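Local coordinates for protein putative aspartyl-tRNA synthetase (Leishmania major, PDB 6OD8) that probably joins L-aspartate to its tRNA(Asp) at the expense of ATP, as a class II aminoacyl-tRNA synthetase, at residues 275-287 with 509-523. Sequence-based numbering, arbitrary orientation.
With EDO (1,2-ethanediol), chain G; FMT (formic acid), chain L.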
loop_
_atom_site.group_PDB
_atom_site.type_symbol
_atom_site.label_atom_id
_atom_site.label_comp_id
_atom_site.label_asym_id
_atom_site.label_seq_id
_atom_site.Cartn_x
_atom_site.Cartn_y
_atom_site.Cartn_z
ATOM N N PRO A 275 -5.587 7.048 -10.021
ATOM C CA PRO A 275 -4.247 7.350 -10.539
ATOM C C PRO A 275 -4.116 7.069 -12.034
ATOM O O PRO A 275 -3.000 6.943 -12.523
ATOM C CB PRO A 275 -3.348 6.433 -9.710
ATOM C CG PRO A 275 -4.209 5.201 -9.530
ATOM C CD PRO A 275 -5.625 5.733 -9.350
ATOM N N GLN A 276 -5.238 6.927 -12.754
ATOM C CA GLN A 276 -5.220 6.520 -14.165
ATOM C C GLN A 276 -4.168 7.238 -15.003
ATOM O O GLN A 276 -3.347 6.608 -15.664
ATOM C CB GLN A 276 -6.599 6.758 -14.794
ATOM C CG GLN A 276 -6.648 6.432 -16.289
ATOM C CD GLN A 276 -6.460 4.947 -16.530
ATOM O OE1 GLN A 276 -7.053 4.126 -15.836
ATOM N NE2 GLN A 276 -5.622 4.598 -17.488
ATOM N N LEU A 277 -4.201 8.564 -15.022
ATOM C CA LEU A 277 -3.291 9.286 -15.906
ATOM C C LEU A 277 -1.828 9.075 -15.501
ATOM O O LEU A 277 -0.971 8.850 -16.359
ATOM C CB LEU A 277 -3.634 10.777 -15.914
ATOM C CG LEU A 277 -5.079 11.193 -16.209
ATOM C CD1 LEU A 277 -5.111 12.707 -16.421
ATOM C CD2 LEU A 277 -5.647 10.478 -17.435
ATOM N N TYR A 278 -1.530 9.129 -14.198
ATOM C CA TYR A 278 -0.144 8.985 -13.742
ATOM C C TYR A 278 0.398 7.585 -14.000
ATOM O O TYR A 278 1.568 7.433 -14.366
ATOM C CB TYR A 278 -0.039 9.331 -12.254
ATOM C CG TYR A 278 -0.321 10.786 -12.016
ATOM C CD1 TYR A 278 0.566 11.753 -12.459
ATOM C CD2 TYR A 278 -1.481 11.201 -11.362
ATOM C CE1 TYR A 278 0.304 13.100 -12.282
ATOM C CE2 TYR A 278 -1.738 12.559 -11.174
ATOM C CZ TYR A 278 -0.854 13.486 -11.637
ATOM O OH TYR A 278 -1.123 14.823 -11.449
ATOM N N LYS A 279 -0.411 6.542 -13.776
ATOM C CA LYS A 279 0.139 5.209 -13.994
ATOM C C LYS A 279 0.485 4.979 -15.463
ATOM O O LYS A 279 1.470 4.299 -15.761
ATOM C CB LYS A 279 -0.789 4.116 -13.450
ATOM C CG LYS A 279 -2.154 3.924 -14.176
ATOM C CD LYS A 279 -2.926 2.784 -13.493
ATOM C CE LYS A 279 -4.336 2.698 -14.070
ATOM N NZ LYS A 279 -4.977 1.384 -13.768
ATOM N N GLN A 280 -0.244 5.601 -16.401
ATOM C CA GLN A 280 0.211 5.547 -17.786
ATOM C C GLN A 280 1.485 6.363 -18.003
ATOM O O GLN A 280 2.378 5.949 -18.754
ATOM C CB GLN A 280 -0.881 6.068 -18.724
ATOM C CG GLN A 280 -2.169 5.298 -18.687
ATOM C CD GLN A 280 -3.147 5.872 -19.718
ATOM O OE1 GLN A 280 -4.164 6.474 -19.375
ATOM N NE2 GLN A 280 -2.789 5.745 -20.982
ATOM N N MET A 281 1.548 7.570 -17.439
ATOM C CA MET A 281 2.711 8.414 -17.668
ATOM C C MET A 281 3.985 7.766 -17.142
ATOM O O MET A 281 5.051 7.936 -17.734
ATOM C CB MET A 281 2.500 9.777 -17.004
ATOM C CG MET A 281 1.280 10.519 -17.605
ATOM S SD MET A 281 0.708 11.932 -16.601
ATOM C CE MET A 281 2.161 12.922 -16.856
ATOM N N VAL A 282 3.902 7.000 -16.054
ATOM C CA VAL A 282 5.119 6.407 -15.505
ATOM C C VAL A 282 5.679 5.351 -16.449
ATOM O O VAL A 282 6.895 5.184 -16.554
ATOM C CB VAL A 282 4.854 5.843 -14.097
ATOM C CG1 VAL A 282 6.121 5.172 -13.543
ATOM C CG2 VAL A 282 4.438 6.980 -13.164
ATOM N N LEU A 283 4.812 4.641 -17.178
ATOM C CA LEU A 283 5.321 3.690 -18.162
ATOM C C LEU A 283 6.108 4.392 -19.264
ATOM O O LEU A 283 7.035 3.814 -19.846
ATOM C CB LEU A 283 4.166 2.902 -18.761
ATOM C CG LEU A 283 3.289 2.032 -17.868
ATOM C CD1 LEU A 283 2.593 1.003 -18.733
ATOM C CD2 LEU A 283 4.031 1.370 -16.723
ATOM N N GLN A 284 5.773 5.637 -19.557
ATOM C CA GLN A 284 6.554 6.375 -20.542
ATOM C C GLN A 284 7.893 6.851 -19.989
ATOM O O GLN A 284 8.698 7.399 -20.752
ATOM C CB GLN A 284 5.735 7.563 -21.077
ATOM C CG GLN A 284 4.291 7.189 -21.504
ATOM C CD GLN A 284 4.154 5.817 -22.161
ATOM O OE1 GLN A 284 4.983 5.414 -22.969
ATOM N NE2 GLN A 284 3.098 5.095 -21.805
ATOM N N GLY A 285 8.147 6.658 -18.696
ATOM C CA GLY A 285 9.484 6.846 -18.161
ATOM C C GLY A 285 10.254 5.543 -18.084
ATOM O O GLY A 285 11.248 5.433 -17.360
ATOM N N ASP A 286 9.756 4.538 -18.799
ATOM C CA ASP A 286 10.360 3.222 -19.046
ATOM C C ASP A 286 10.228 2.262 -17.870
ATOM O O ASP A 286 10.889 1.214 -17.863
ATOM C CB ASP A 286 11.836 3.325 -19.466
ATOM C CG ASP A 286 12.000 4.004 -20.834
ATOM O OD1 ASP A 286 10.979 4.136 -21.532
ATOM O OD2 ASP A 286 13.125 4.422 -21.195
ATOM N N VAL A 287 9.375 2.541 -16.898
ATOM C CA VAL A 287 9.079 1.504 -15.910
ATOM C C VAL A 287 8.165 0.504 -16.614
ATOM O O VAL A 287 7.100 0.902 -17.093
ATOM C CB VAL A 287 8.411 2.079 -14.649
ATOM C CG1 VAL A 287 8.210 0.969 -13.620
ATOM C CG2 VAL A 287 9.238 3.228 -14.055
ATOM N N ILE A 509 -5.396 18.645 -19.166
ATOM C CA ILE A 509 -4.426 17.574 -18.917
ATOM C C ILE A 509 -3.376 17.495 -20.018
ATOM O O ILE A 509 -3.081 16.410 -20.538
ATOM C CB ILE A 509 -5.124 16.214 -18.740
ATOM C CG1 ILE A 509 -6.068 15.926 -19.915
ATOM C CG2 ILE A 509 -5.839 16.163 -17.398
ATOM C CD1 ILE A 509 -6.717 14.544 -19.852
ATOM N N LYS A 510 -2.798 18.640 -20.382
ATOM C CA LYS A 510 -1.822 18.632 -21.462
ATOM C C LYS A 510 -0.610 17.760 -21.138
ATOM O O LYS A 510 -0.007 17.190 -22.051
ATOM C CB LYS A 510 -1.397 20.062 -21.802
ATOM C CG LYS A 510 -0.668 20.814 -20.694
ATOM C CD LYS A 510 -0.320 22.238 -21.127
ATOM C CE LYS A 510 0.819 22.807 -20.293
ATOM N NZ LYS A 510 0.470 22.955 -18.851
ATOM N N GLU A 511 -0.226 17.636 -19.859
ATOM C CA GLU A 511 1.000 16.896 -19.556
ATOM C C GLU A 511 0.829 15.402 -19.821
ATOM O O GLU A 511 1.769 14.719 -20.253
ATOM C CB GLU A 511 1.426 17.134 -18.103
ATOM C CG GLU A 511 1.943 18.532 -17.830
ATOM C CD GLU A 511 0.868 19.432 -17.255
ATOM O OE1 GLU A 511 -0.303 18.998 -17.195
ATOM O OE2 GLU A 511 1.193 20.564 -16.859
ATOM N N TYR A 512 -0.359 14.873 -19.559
ATOM C CA TYR A 512 -0.629 13.472 -19.851
ATOM C C TYR A 512 -0.482 13.192 -21.352
ATOM O O TYR A 512 0.223 12.259 -21.758
ATOM C CB TYR A 512 -2.027 13.141 -19.329
ATOM C CG TYR A 512 -2.701 11.900 -19.842
ATOM C CD1 TYR A 512 -2.391 10.651 -19.315
ATOM C CD2 TYR A 512 -3.701 11.978 -20.816
ATOM C CE1 TYR A 512 -3.013 9.528 -19.744
ATOM C CE2 TYR A 512 -4.346 10.845 -21.244
ATOM C CZ TYR A 512 -4.005 9.618 -20.702
ATOM O OH TYR A 512 -4.635 8.465 -21.135
ATOM N N VAL A 513 -1.123 14.007 -22.186
ATOM C CA VAL A 513 -0.973 13.867 -23.639
ATOM C C VAL A 513 0.499 14.015 -24.031
ATOM O O VAL A 513 1.044 13.210 -24.798
ATOM C CB VAL A 513 -1.850 14.900 -24.371
ATOM C CG1 VAL A 513 -1.632 14.807 -25.875
ATOM C CG2 VAL A 513 -3.342 14.715 -24.024
ATOM N N ASP A 514 1.169 15.033 -23.482
ATOM C CA ASP A 514 2.579 15.271 -23.781
ATOM C C ASP A 514 3.461 14.080 -23.411
ATOM O O ASP A 514 4.529 13.894 -24.014
ATOM C CB ASP A 514 3.073 16.509 -23.030
ATOM C CG ASP A 514 2.635 17.799 -23.680
ATOM O OD1 ASP A 514 2.038 17.749 -24.787
ATOM O OD2 ASP A 514 2.883 18.865 -23.070
ATOM N N SER A 515 3.060 13.289 -22.414
ATOM C CA SER A 515 3.888 12.152 -22.006
ATOM C C SER A 515 3.981 11.069 -23.071
ATOM O O SER A 515 4.837 10.186 -22.952
ATOM C CB SER A 515 3.380 11.528 -20.698
ATOM O OG SER A 515 2.220 10.719 -20.881
ATOM N N PHE A 516 3.136 11.116 -24.102
ATOM C CA PHE A 516 3.188 10.127 -25.172
ATOM C C PHE A 516 3.936 10.617 -26.397
ATOM O O PHE A 516 3.967 9.907 -27.410
ATOM C CB PHE A 516 1.767 9.713 -25.578
ATOM C CG PHE A 516 0.935 9.230 -24.433
ATOM C CD1 PHE A 516 1.234 8.025 -23.792
ATOM C CD2 PHE A 516 -0.131 9.987 -23.967
ATOM C CE1 PHE A 516 0.465 7.578 -22.716
ATOM C CE2 PHE A 516 -0.930 9.531 -22.899
ATOM C CZ PHE A 516 -0.610 8.328 -22.270
ATOM N N ARG A 517 4.489 11.836 -26.354
ATOM C CA ARG A 517 5.022 12.455 -27.561
ATOM C C ARG A 517 6.497 12.157 -27.783
ATOM O O ARG A 517 6.987 12.359 -28.893
ATOM C CB ARG A 517 4.814 13.966 -27.515
ATOM C CG ARG A 517 3.338 14.406 -27.633
ATOM C CD ARG A 517 3.302 15.934 -27.695
ATOM N NE ARG A 517 1.983 16.511 -27.460
ATOM C CZ ARG A 517 1.011 16.552 -28.366
ATOM N NH1 ARG A 517 -0.151 17.115 -28.054
ATOM N NH2 ARG A 517 1.178 16.004 -29.570
ATOM N N LEU A 518 7.205 11.661 -26.767
ATOM C CA LEU A 518 8.648 11.418 -26.830
ATOM C C LEU A 518 8.943 9.922 -26.919
ATOM O O LEU A 518 9.861 9.403 -26.272
ATOM C CB LEU A 518 9.355 12.026 -25.615
ATOM C CG LEU A 518 9.063 13.509 -25.346
ATOM C CD1 LEU A 518 9.785 13.986 -24.088
ATOM C CD2 LEU A 518 9.431 14.381 -26.551
ATOM N N GLY A 519 8.158 9.225 -27.729
ATOM C CA GLY A 519 8.187 7.784 -27.824
ATOM C C GLY A 519 7.331 7.175 -26.735
ATOM O O GLY A 519 7.516 7.495 -25.551
ATOM N N ALA A 520 6.393 6.310 -27.099
ATOM C CA ALA A 520 5.495 5.723 -26.114
ATOM C C ALA A 520 5.438 4.214 -26.293
ATOM O O ALA A 520 5.461 3.715 -27.421
ATOM C CB ALA A 520 4.071 6.298 -26.225
ATOM N N TRP A 521 5.363 3.486 -25.163
ATOM C CA TRP A 521 5.149 2.034 -25.185
ATOM C C TRP A 521 3.659 1.708 -25.320
ATOM O O TRP A 521 2.836 2.304 -24.624
ATOM C CB TRP A 521 5.668 1.395 -23.885
ATOM C CG TRP A 521 7.113 1.603 -23.597
ATOM C CD1 TRP A 521 7.662 2.597 -22.857
ATOM C CD2 TRP A 521 8.200 0.748 -23.996
ATOM N NE1 TRP A 521 9.045 2.443 -22.782
ATOM C CE2 TRP A 521 9.392 1.301 -23.456
ATOM C CE3 TRP A 521 8.279 -0.452 -24.720
ATOM C CZ2 TRP A 521 10.657 0.720 -23.664
ATOM C CZ3 TRP A 521 9.548 -1.034 -24.909
ATOM C CH2 TRP A 521 10.705 -0.441 -24.396
ATOM N N PRO A 522 3.287 0.735 -26.165
ATOM C CA PRO A 522 1.929 0.172 -26.071
ATOM C C PRO A 522 1.699 -0.365 -24.662
ATOM O O PRO A 522 2.590 -0.967 -24.061
ATOM C CB PRO A 522 1.914 -0.946 -27.126
ATOM C CG PRO A 522 3.081 -0.615 -28.102
ATOM C CD PRO A 522 4.129 0.060 -27.181
ATOM N N HIS A 523 0.512 -0.107 -24.114
ATOM C CA HIS A 523 0.288 -0.452 -22.718
ATOM C C HIS A 523 -1.203 -0.557 -22.432
ATOM O O HIS A 523 -2.041 -0.197 -23.263
ATOM C CB HIS A 523 0.952 0.574 -21.788
ATOM C CG HIS A 523 0.415 1.967 -21.941
ATOM N ND1 HIS A 523 0.751 2.783 -23.002
ATOM C CD2 HIS A 523 -0.419 2.690 -21.158
ATOM C CE1 HIS A 523 0.146 3.951 -22.864
ATOM N NE2 HIS A 523 -0.573 3.920 -21.758
HETATM C C1 EDO G . -5.808 12.542 -12.761
HETATM O O1 EDO G . -7.157 12.144 -12.449
HETATM C C2 EDO G . -4.827 11.491 -12.228
HETATM O O2 EDO G . -5.093 10.176 -12.771
HETATM C C FMT L . -2.032 15.424 -16.081
HETATM O O1 FMT L . -1.104 15.335 -15.258
HETATM O O2 FMT L . -2.020 16.123 -17.113
HETATM O O HOH W 1 -4.175 6.837 -23.449
#
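Q280 and Q284, four residues apart in 275-287, meet Y512, W521 and H523 in the class II synthetase catalytic domain. Here helix 276-283 packs beside helix 510-514 and the loop leading into strand 523-529 of the large mixed sheet. The helix axes cross at 31°.

The Q280 amide is bonded at both ends. Q280 OE1 accepts from Y512 OH at 2.7 Å. Q276 NE2 also donates to it. These two donors reach it from opposite faces of the amide plane. Q280 NE2 donates to H523 NE2 at 3.0 Å, nearly straight and close to the imidazole plane. It also donates to a water, which in turn donates to Y512 OH. H523 ND1 is satisfied by W521 O, so both ring nitrogens are engaged and the rotation of the ring is fixed.

The Q284 chain turns about its CB-CG bond (chi2 -37°). Q284 OE1 thereby accepts from W521 N at 2.9 Å, in the carbonyl plane and on a lone pair. Q284 NE2 donates to Q280 O, tilted from the carbonyl plane, and lies over one face of the H523 ring toward its rim.

Apolar packing continues along 275-287. L277 CD2 sits over the Y512 ring, 3.7 Å from its centroid, in a CH-pi contact; F516 CE2 lies over the opposite face. M281 SD packs near Y512 CB. S515 OG touches M281 CG but donates to Y512 O.

The contact borders the dimer interface. D286 forms salt bridges to R94 and R110 of the second subunit. D286 OD1 also accepts a hydrogen bond from W521 NE1 at 2.9 Å. OD1 lies in the indole plane, while NE1 comes from above the carboxylate plane.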